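Local coordinates for BH2621 protein (Bacillus halodurans, PDB 2QML), which is probably an N-acyltransferase of the GNAT superfamily, related to enzymes that transfer fatty acyl groups to a lysine amine in siderophore biosynthesis, at residues K20-M34 / T71-W85. Residues are numbered along the deposited sequence; the frame is centred on the assembly and turned at random.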
ATOM      1  N   LYS A  20       9.617 -16.968  -0.644  1.00 27.59           N
ATOM      2  CA  LYS A  20       8.666 -16.831   0.427  1.00 28.08           C
ATOM      3  C   LYS A  20       7.241 -16.936  -0.089  1.00 24.77           C
ATOM      4  O   LYS A  20       6.956 -16.658  -1.257  1.00 24.39           O
ATOM      5  CB  LYS A  20       8.755 -15.451   1.057  1.00 30.38           C
ATOM      6  CG  LYS A  20      10.072 -15.004   1.593  1.00 32.05           C
ATOM      7  CD  LYS A  20      10.493 -15.789   2.774  1.00 29.94           C
ATOM      8  CE  LYS A  20      11.826 -15.249   3.227  1.00 42.24           C
ATOM      9  NZ  LYS A  20      12.304 -16.115   4.293  1.00 40.70           N
ATOM     10  N   LYS A  21       6.348 -17.333   0.816  1.00 24.53           N
ATOM     11  CA  LYS A  21       4.907 -17.322   0.609  1.00 25.57           C
ATOM     12  C   LYS A  21       4.422 -15.945   1.039  1.00 24.77           C
ATOM     13  O   LYS A  21       4.707 -15.529   2.163  1.00 27.06           O
ATOM     14  CB  LYS A  21       4.282 -18.431   1.465  1.00 25.57           C
ATOM     15  CG  LYS A  21       2.824 -18.412   1.696  1.00 35.21           C
ATOM     16  CD  LYS A  21       2.438 -19.465   2.799  1.00 34.25           C
ATOM     17  CE  LYS A  21       3.190 -20.786   2.623  1.00 31.10           C
ATOM     18  NZ  LYS A  21       2.620 -21.894   3.513  1.00 34.31           N
ATOM     19  N   LEU A  22       3.733 -15.250   0.143  1.00 23.31           N
ATOM     20  CA  LEU A  22       3.146 -13.952   0.428  1.00 23.41           C
ATOM     21  C   LEU A  22       1.650 -14.143   0.520  1.00 26.00           C
ATOM     22  O   LEU A  22       1.019 -14.699  -0.373  1.00 24.95           O
ATOM     23  CB  LEU A  22       3.427 -12.958  -0.681  1.00 23.85           C
ATOM     24  CG  LEU A  22       4.875 -12.857  -1.180  1.00 30.00           C
ATOM     25  CD1 LEU A  22       4.956 -11.723  -2.200  1.00 26.42           C
ATOM     26  CD2 LEU A  22       5.837 -12.695  -0.035  1.00 26.53           C
ATOM     27  N   SER A  23       1.073 -13.692   1.608  1.00 22.66           N
ATOM     28  CA  SER A  23      -0.383 -13.790   1.703  1.00 25.95           C
ATOM     29  C   SER A  23      -0.995 -12.524   2.294  1.00 26.91           C
ATOM     30  O   SER A  23      -0.473 -11.884   3.212  1.00 27.11           O
ATOM     31  CB  SER A  23      -0.829 -14.997   2.460  1.00 29.79           C
ATOM     32  OG  SER A  23      -0.266 -15.090   3.707  1.00 30.73           O
ATOM     33  N   PHE A  24      -2.104 -12.173   1.678  1.00 23.64           N
ATOM     34  CA  PHE A  24      -2.850 -10.950   2.001  1.00 24.06           C
ATOM     35  C   PHE A  24      -4.285 -11.285   2.353  1.00 23.99           C
ATOM     36  O   PHE A  24      -4.978 -11.982   1.594  1.00 21.76           O
ATOM     37  CB  PHE A  24      -2.855 -10.019   0.807  1.00 22.40           C
ATOM     38  CG  PHE A  24      -1.553  -9.327   0.537  1.00 22.94           C
ATOM     39  CD1 PHE A  24      -0.510 -10.018  -0.060  1.00 25.40           C
ATOM     40  CD2 PHE A  24      -1.398  -7.986   0.782  1.00 27.02           C
ATOM     41  CE1 PHE A  24       0.704  -9.374  -0.373  1.00 25.80           C
ATOM     42  CE2 PHE A  24      -0.174  -7.329   0.493  1.00 26.29           C
ATOM     43  CZ  PHE A  24       0.859  -8.029  -0.060  1.00 23.69           C
ATOM     44  N   ARG A  25      -4.749 -10.794   3.487  1.00 20.17           N
ATOM     45  CA  ARG A  25      -6.088 -11.045   3.956  1.00 21.65           C
ATOM     46  C   ARG A  25      -6.727  -9.753   4.380  1.00 20.48           C
ATOM     47  O   ARG A  25      -6.049  -8.796   4.702  1.00 20.53           O
ATOM     48  CB  ARG A  25      -6.083 -12.021   5.138  1.00 22.17           C
ATOM     49  CG  ARG A  25      -5.346 -11.570   6.400  1.00 21.34           C
ATOM     50  CD  ARG A  25      -5.653 -12.419   7.588  1.00 22.60           C
ATOM     51  NE  ARG A  25      -4.935 -12.010   8.793  1.00 23.09           N
ATOM     52  CZ  ARG A  25      -5.337 -11.036   9.598  1.00 26.95           C
ATOM     53  NH1 ARG A  25      -6.381 -10.321   9.287  1.00 24.10           N
ATOM     54  NH2 ARG A  25      -4.645 -10.731  10.684  1.00 23.55           N
ATOM     55  N   HIS A  26      -8.043  -9.767   4.428  1.00 22.08           N
ATOM     56  CA  HIS A  26      -8.803  -8.638   4.928  1.00 21.93           C
ATOM     57  C   HIS A  26      -8.535  -8.454   6.404  1.00 21.32           C
ATOM     58  O   HIS A  26      -8.446  -9.406   7.193  1.00 21.83           O
ATOM     59  CB  HIS A  26     -10.312  -8.785   4.701  1.00 22.95           C
ATOM     60  CG  HIS A  26     -10.727  -8.641   3.274  1.00 22.57           C
ATOM     61  ND1 HIS A  26     -11.974  -9.000   2.834  1.00 29.52           N
ATOM     62  CD2 HIS A  26     -10.018  -8.329   2.160  1.00 23.63           C
ATOM     63  CE1 HIS A  26     -12.057  -8.799   1.528  1.00 32.53           C
ATOM     64  NE2 HIS A  26     -10.888  -8.379   1.090  1.00 24.24           N
ATOM     65  N   VAL A  27      -8.345  -7.194   6.769  1.00 21.27           N
ATOM     66  CA  VAL A  27      -8.278  -6.839   8.158  1.00 20.37           C
ATOM     67  C   VAL A  27      -9.680  -7.076   8.832  1.00 20.25           C
ATOM     68  O   VAL A  27     -10.749  -6.928   8.206  1.00 22.29           O
ATOM     69  CB  VAL A  27      -7.835  -5.375   8.299  1.00 19.73           C
ATOM     70  CG1 VAL A  27      -8.094  -4.838   9.719  1.00 18.99           C
ATOM     71  CG2 VAL A  27      -6.359  -5.170   7.841  1.00 19.20           C
ATOM     72  N   THR A  28      -9.651  -7.422  10.111  1.00 22.70           N
ATOM     73  CA  THR A  28     -10.825  -7.540  10.943  1.00 21.65           C
ATOM     74  C   THR A  28     -10.571  -6.821  12.260  1.00 24.76           C
ATOM     75  O   THR A  28      -9.458  -6.458  12.562  1.00 23.47           O
ATOM     76  CB  THR A  28     -11.241  -9.018  11.263  1.00 23.14           C
ATOM     77  OG1 THR A  28     -10.368  -9.576  12.244  1.00 23.64           O
ATOM     78  CG2 THR A  28     -11.206  -9.849  10.002  1.00 22.32           C
HETATM   79  N   MSE A  29     -11.607  -6.674  13.075  1.00 23.28           N
HETATM   80  CA  MSE A  29     -11.471  -6.033  14.394  1.00 25.23           C
HETATM   81  C   MSE A  29     -10.593  -6.819  15.348  1.00 26.03           C
HETATM   82  O   MSE A  29     -10.073  -6.236  16.313  1.00 28.02           O
HETATM   83  CB  MSE A  29     -12.841  -5.727  15.026  1.00 26.76           C
HETATM   84  CG  MSE A  29     -13.620  -4.618  14.320  1.00 28.70           C
HETATM   85 SE   MSE A  29     -12.700  -2.913  14.340  0.75 35.23          SE
HETATM   86  CE  MSE A  29     -12.734  -2.544  16.273  1.00 31.24           C
ATOM     87  N   ASP A  30     -10.365  -8.107  15.068  1.00 23.94           N
ATOM     88  CA  ASP A  30      -9.431  -8.894  15.868  1.00 25.06           C
ATOM     89  C   ASP A  30      -7.999  -8.449  15.687  1.00 23.71           C
ATOM     90  O   ASP A  30      -7.136  -8.847  16.456  1.00 24.79           O
ATOM     91  CB  ASP A  30      -9.493 -10.384  15.513  1.00 27.32           C
ATOM     92  CG  ASP A  30     -10.818 -11.048  15.896  1.00 37.68           C
ATOM     93  OD1 ASP A  30     -11.521 -10.558  16.827  1.00 34.80           O
ATOM     94  OD2 ASP A  30     -11.108 -12.087  15.239  1.00 43.11           O
ATOM     95  N   ASP A  31      -7.725  -7.644  14.671  1.00 21.01           N
ATOM     96  CA  ASP A  31      -6.388  -7.166  14.398  1.00 21.66           C
ATOM     97  C   ASP A  31      -6.067  -5.861  15.075  1.00 22.53           C
ATOM     98  O   ASP A  31      -4.944  -5.402  14.935  1.00 22.00           O
ATOM     99  CB  ASP A  31      -6.226  -6.941  12.908  1.00 22.43           C
ATOM    100  CG  ASP A  31      -6.436  -8.196  12.103  1.00 25.58           C
ATOM    101  OD1 ASP A  31      -6.087  -9.281  12.600  1.00 25.76           O
ATOM    102  OD2 ASP A  31      -6.927  -8.045  10.967  1.00 22.76           O
ATOM    103  N   VAL A  32      -6.991  -5.336  15.869  1.00 21.49           N
ATOM    104  CA  VAL A  32      -6.823  -3.981  16.391  1.00 21.80           C
ATOM    105  C   VAL A  32      -5.605  -3.829  17.284  1.00 21.17           C
ATOM    106  O   VAL A  32      -4.929  -2.797  17.172  1.00 19.50           O
ATOM    107  CB  VAL A  32      -8.123  -3.444  17.077  1.00 22.85           C
ATOM    108  CG1 VAL A  32      -8.430  -4.155  18.358  1.00 25.32           C
ATOM    109  CG2 VAL A  32      -7.973  -1.902  17.302  1.00 25.11           C
ATOM    110  N   ASP A  33      -5.330  -4.777  18.170  1.00 20.86           N
ATOM    111  CA  ASP A  33      -4.167  -4.637  19.047  1.00 22.38           C
ATOM    112  C   ASP A  33      -2.846  -4.657  18.254  1.00 19.25           C
ATOM    113  O   ASP A  33      -1.915  -3.891  18.539  1.00 21.36           O
ATOM    114  CB  ASP A  33      -4.170  -5.715  20.139  1.00 22.57           C
ATOM    115  CG  ASP A  33      -5.432  -5.676  20.996  1.00 29.98           C
ATOM    116  OD1 ASP A  33      -5.770  -4.652  21.572  1.00 33.11           O
ATOM    117  OD2 ASP A  33      -6.113  -6.695  21.070  1.00 49.02           O
HETATM  118  N   MSE A  34      -2.752  -5.563  17.299  1.00 20.63           N
HETATM  119  CA  MSE A  34      -1.566  -5.678  16.487  1.00 22.40           C
HETATM  120  C   MSE A  34      -1.349  -4.432  15.649  1.00 23.16           C
HETATM  121  O   MSE A  34      -0.243  -3.901  15.600  1.00 21.61           O
HETATM  122  CB  MSE A  34      -1.674  -6.897  15.559  1.00 19.98           C
HETATM  123  CG  MSE A  34      -0.494  -7.056  14.618  1.00 20.14           C
HETATM  124 SE   MSE A  34      -0.622  -8.754  13.672  0.75 26.28          SE
HETATM  125  CE  MSE A  34      -2.090  -8.417  12.525  1.00 21.33           C
ATOM    126  N   THR A  71     -10.310  -1.083   0.821  1.00 22.21           N
ATOM    127  CA  THR A  71     -10.077  -2.409   1.375  1.00 22.18           C
ATOM    128  C   THR A  71      -8.832  -2.323   2.234  1.00 21.26           C
ATOM    129  O   THR A  71      -7.814  -1.797   1.780  1.00 21.47           O
ATOM    130  CB  THR A  71      -9.830  -3.472   0.278  1.00 21.75           C
ATOM    131  OG1 THR A  71     -10.934  -3.432  -0.612  1.00 24.34           O
ATOM    132  CG2 THR A  71      -9.687  -4.884   0.859  1.00 20.38           C
ATOM    133  N   LEU A  72      -8.936  -2.759   3.491  1.00 19.84           N
ATOM    134  CA  LEU A  72      -7.803  -2.844   4.420  1.00 21.11           C
ATOM    135  C   LEU A  72      -7.297  -4.256   4.446  1.00 19.81           C
ATOM    136  O   LEU A  72      -8.100  -5.201   4.672  1.00 20.04           O
ATOM    137  CB  LEU A  72      -8.198  -2.454   5.836  1.00 24.20           C
ATOM    138  CG  LEU A  72      -8.253  -0.947   6.122  1.00 23.27           C
ATOM    139  CD1 LEU A  72      -9.112  -0.152   5.120  1.00 20.33           C
ATOM    140  CD2 LEU A  72      -8.753  -0.736   7.556  1.00 20.62           C
HETATM  141  N   MSE A  73      -5.985  -4.424   4.289  0.50 21.47           N
HETATM  142  CA  MSE A  73      -5.401  -5.758   4.336  0.50 22.69           C
HETATM  143  C   MSE A  73      -4.142  -5.855   5.163  0.50 21.47           C
HETATM  144  O   MSE A  73      -3.382  -4.873   5.329  0.50 21.82           O
HETATM  145  CB  MSE A  73      -5.071  -6.249   2.924  0.50 20.99           C
HETATM  146  CG  MSE A  73      -6.182  -6.056   1.924  0.50 24.88           C
HETATM  147 SE   MSE A  73      -5.684  -6.801   0.216  0.40 30.24          SE
HETATM  148  CE  MSE A  73      -6.487  -8.545   0.314  0.50 23.01           C
ATOM    149  N   VAL A  74      -3.903  -7.073   5.645  1.00 19.81           N
ATOM    150  CA  VAL A  74      -2.701  -7.438   6.332  1.00 21.91           C
ATOM    151  C   VAL A  74      -1.928  -8.249   5.309  1.00 20.97           C
ATOM    152  O   VAL A  74      -2.522  -9.183   4.713  1.00 22.02           O
ATOM    153  CB  VAL A  74      -2.985  -8.295   7.548  1.00 23.58           C
ATOM    154  CG1 VAL A  74      -1.681  -9.006   8.023  1.00 24.09           C
ATOM    155  CG2 VAL A  74      -3.589  -7.411   8.631  1.00 30.47           C
ATOM    156  N   GLY A  75      -0.636  -7.982   5.117  1.00 21.69           N
ATOM    157  CA  GLY A  75       0.227  -8.785   4.290  1.00 20.85           C
ATOM    158  C   GLY A  75       1.211  -9.553   5.199  1.00 21.81           C
ATOM    159  O   GLY A  75       1.712  -9.016   6.189  1.00 22.01           O
ATOM    160  N   ALA A  76       1.443 -10.815   4.860  1.00 22.97           N
ATOM    161  CA  ALA A  76       2.255 -11.718   5.636  1.00 20.52           C
ATOM    162  C   ALA A  76       3.314 -12.418   4.792  1.00 20.47           C
ATOM    163  O   ALA A  76       3.134 -12.605   3.586  1.00 22.27           O
ATOM    164  CB  ALA A  76       1.343 -12.764   6.328  1.00 21.32           C
ATOM    165  N   ILE A  77       4.428 -12.774   5.425  0.50 21.50           N
ATOM    166  CA  ILE A  77       5.495 -13.509   4.770  0.50 22.63           C
ATOM    167  C   ILE A  77       5.625 -14.791   5.559  0.50 22.28           C
ATOM    168  O   ILE A  77       5.851 -14.770   6.769  0.50 21.48           O
ATOM    169  CB  ILE A  77       6.812 -12.731   4.731  0.50 22.30           C
ATOM    170  CG1 ILE A  77       6.629 -11.413   3.966  0.50 23.20           C
ATOM    171  CG2 ILE A  77       7.913 -13.594   4.098  0.50 19.46           C
ATOM    172  CD1 ILE A  77       7.810 -10.441   4.124  0.50 19.52           C
ATOM    173  N   ASN A  78       5.403 -15.905   4.877  1.00 24.50           N
ATOM    174  CA  ASN A  78       5.404 -17.212   5.501  1.00 22.76           C
ATOM    175  C   ASN A  78       4.466 -17.269   6.701  1.00 23.71           C
ATOM    176  O   ASN A  78       4.786 -17.832   7.758  1.00 26.27           O
ATOM    177  CB  ASN A  78       6.822 -17.629   5.865  1.00 21.63           C
ATOM    178  CG  ASN A  78       7.629 -18.060   4.657  1.00 26.67           C
ATOM    179  OD1 ASN A  78       7.139 -18.151   3.527  1.00 25.19           O
ATOM    180  ND2 ASN A  78       8.865 -18.399   4.915  1.00 28.18           N
ATOM    181  N   GLY A  79       3.311 -16.634   6.511  1.00 24.42           N
ATOM    182  CA  GLY A  79       2.275 -16.581   7.505  1.00 22.08           C
ATOM    183  C   GLY A  79       2.376 -15.543   8.592  1.00 22.69           C
ATOM    184  O   GLY A  79       1.391 -15.299   9.256  1.00 25.31           O
ATOM    185  N   VAL A  80       3.558 -14.913   8.750  1.00 23.35           N
ATOM    186  CA  VAL A  80       3.754 -13.920   9.795  1.00 23.26           C
ATOM    187  C   VAL A  80       3.270 -12.568   9.298  1.00 23.45           C
ATOM    188  O   VAL A  80       3.779 -12.079   8.324  1.00 23.32           O
ATOM    189  CB  VAL A  80       5.232 -13.835  10.250  1.00 23.23           C
ATOM    190  CG1 VAL A  80       5.399 -12.732  11.293  1.00 23.06           C
ATOM    191  CG2 VAL A  80       5.804 -15.240  10.784  1.00 22.79           C
ATOM    192  N   PRO A  81       2.279 -11.986   9.964  1.00 21.69           N
ATOM    193  CA  PRO A  81       1.707 -10.711   9.536  1.00 21.00           C
ATOM    194  C   PRO A  81       2.715  -9.597   9.820  1.00 20.36           C
ATOM    195  O   PRO A  81       3.291  -9.532  10.909  1.00 22.46           O
ATOM    196  CB  PRO A  81       0.486 -10.552  10.408  1.00 24.33           C
ATOM    197  CG  PRO A  81       0.777 -11.434  11.614  1.00 20.68           C
ATOM    198  CD  PRO A  81       1.705 -12.484  11.221  1.00 23.52           C
HETATM  199  N   MSE A  82       2.985  -8.742   8.850  1.00 19.01           N
HETATM  200  CA  MSE A  82       4.026  -7.713   9.046  1.00 19.43           C
HETATM  201  C   MSE A  82       3.840  -6.427   8.223  1.00 22.71           C
HETATM  202  O   MSE A  82       4.685  -5.554   8.224  1.00 20.05           O
HETATM  203  CB  MSE A  82       5.411  -8.353   8.805  1.00 19.69           C
HETATM  204  CG  MSE A  82       5.545  -9.260   7.567  1.00 19.95           C
HETATM  205 SE   MSE A  82       5.103  -8.442   5.866  0.75 24.18          SE
HETATM  206  CE  MSE A  82       6.655  -7.234   5.753  1.00 21.84           C
ATOM    207  N   SER A  83       2.682  -6.285   7.588  1.00 21.00           N
ATOM    208  CA  SER A  83       2.395  -5.124   6.767  1.00 22.30           C
ATOM    209  C   SER A  83       0.895  -4.830   6.712  1.00 19.65           C
ATOM    210  O   SER A  83       0.039  -5.720   6.835  1.00 20.41           O
ATOM    211  CB  SER A  83       3.008  -5.304   5.374  1.00 19.57           C
ATOM    212  OG  SER A  83       2.465  -6.423   4.721  1.00 18.89           O
ATOM    213  N   TYR A  84       0.587  -3.564   6.547  1.00 20.23           N
ATOM    214  CA  TYR A  84      -0.777  -3.061   6.515  1.00 20.53           C
ATOM    215  C   TYR A  84      -0.919  -2.266   5.213  1.00 21.65           C
ATOM    216  O   TYR A  84      -0.019  -1.502   4.847  1.00 20.56           O
ATOM    217  CB  TYR A  84      -1.108  -2.263   7.791  1.00 22.73           C
ATOM    218  CG  TYR A  84      -2.391  -1.453   7.761  1.00 23.25           C
ATOM    219  CD1 TYR A  84      -3.639  -2.031   8.045  1.00 21.70           C
ATOM    220  CD2 TYR A  84      -2.366  -0.102   7.460  1.00 23.97           C
ATOM    221  CE1 TYR A  84      -4.806  -1.282   8.041  1.00 22.79           C
ATOM    222  CE2 TYR A  84      -3.515   0.635   7.474  1.00 20.27           C
ATOM    223  CZ  TYR A  84      -4.734   0.027   7.734  1.00 20.52           C
ATOM    224  OH  TYR A  84      -5.878   0.772   7.731  1.00 20.88           O
ATOM    225  N   TRP A  85      -2.085  -2.414   4.607  1.00 21.47           N
ATOM    226  CA  TRP A  85      -2.367  -1.892   3.295  1.00 21.15           C
ATOM    227  C   TRP A  85      -3.774  -1.324   3.226  1.00 20.90           C
ATOM    228  O   TRP A  85      -4.739  -1.908   3.751  1.00 20.86           O
ATOM    229  CB  TRP A  85      -2.213  -3.007   2.216  1.00 20.38           C
ATOM    230  CG  TRP A  85      -0.939  -3.759   2.318  1.00 19.23           C
ATOM    231  CD1 TRP A  85      -0.611  -4.707   3.269  1.00 23.52           C
ATOM    232  CD2 TRP A  85       0.220  -3.573   1.520  1.00 18.12           C
ATOM    233  NE1 TRP A  85       0.618  -5.121   3.076  1.00 21.81           N
ATOM    234  CE2 TRP A  85       1.207  -4.451   2.042  1.00 20.30           C
ATOM    235  CE3 TRP A  85       0.539  -2.767   0.422  1.00 22.39           C
ATOM    236  CZ2 TRP A  85       2.486  -4.556   1.495  1.00 23.65           C
ATOM    237  CZ3 TRP A  85       1.788  -2.895  -0.141  1.00 21.37           C
ATOM    238  CH2 TRP A  85       2.747  -3.772   0.402  1.00 23.07           C
TER
HETATM  239  O   HOH W   1       2.368 -15.724   4.015  1.00 25.83           O
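F24 leans across G75 to reach W85, one strand further on. With its CG anti to the carbonyl carbon (chi1 -74°), the F24 ring lies over the backbone, where G75 CA makes a CH-pi contact 4.1 Å from the ring centroid. The edge of F24 points at the face of the W85 five-membered ring, F24 CE2 3.5 Å from W85 CE2, planes at 59°. S83 OG, close to the indole plane, accepts from W85 NE1 and helps hold the ring's rotation. On the other side of the sheet R25 lies alongside V74, with V74 CG2 over one face of the guanidinium, toward its rim. A salt bridge joins this group to D31: R25 NH1 meets D31 OD2 on the syn side (2.9 Å), while R25 NH2 reaches D31 OD1 from above the carboxylate plane (2.8 Å). D31 OD2 also accepts from T28 N, again from above that plane; the carboxylate thereby joins strand 20-26 to the 3-10 segment 29-31 leading into helix 32-38. V27 CG2 packs on V74 CG2 at 3.6 Å, and the selenomethionine side chain of M34 crosses P81 at about a right angle, M34 SE 3.7 Å from P81 CG. At the far end N78 OD1 takes a nearly straight bond from K21 N (2.9 Å), while one water links S23 OG, K21 O and G79 N. Strands 20-26 and 71-77 are antiparallel neighbours, and a type I' turn at I77-V80 makes 71-77 and 80-85 a beta hairpin, with a classic bulge at M82 and S83 opposite G75: the antiparallel N-terminal half of a GNAT sheet.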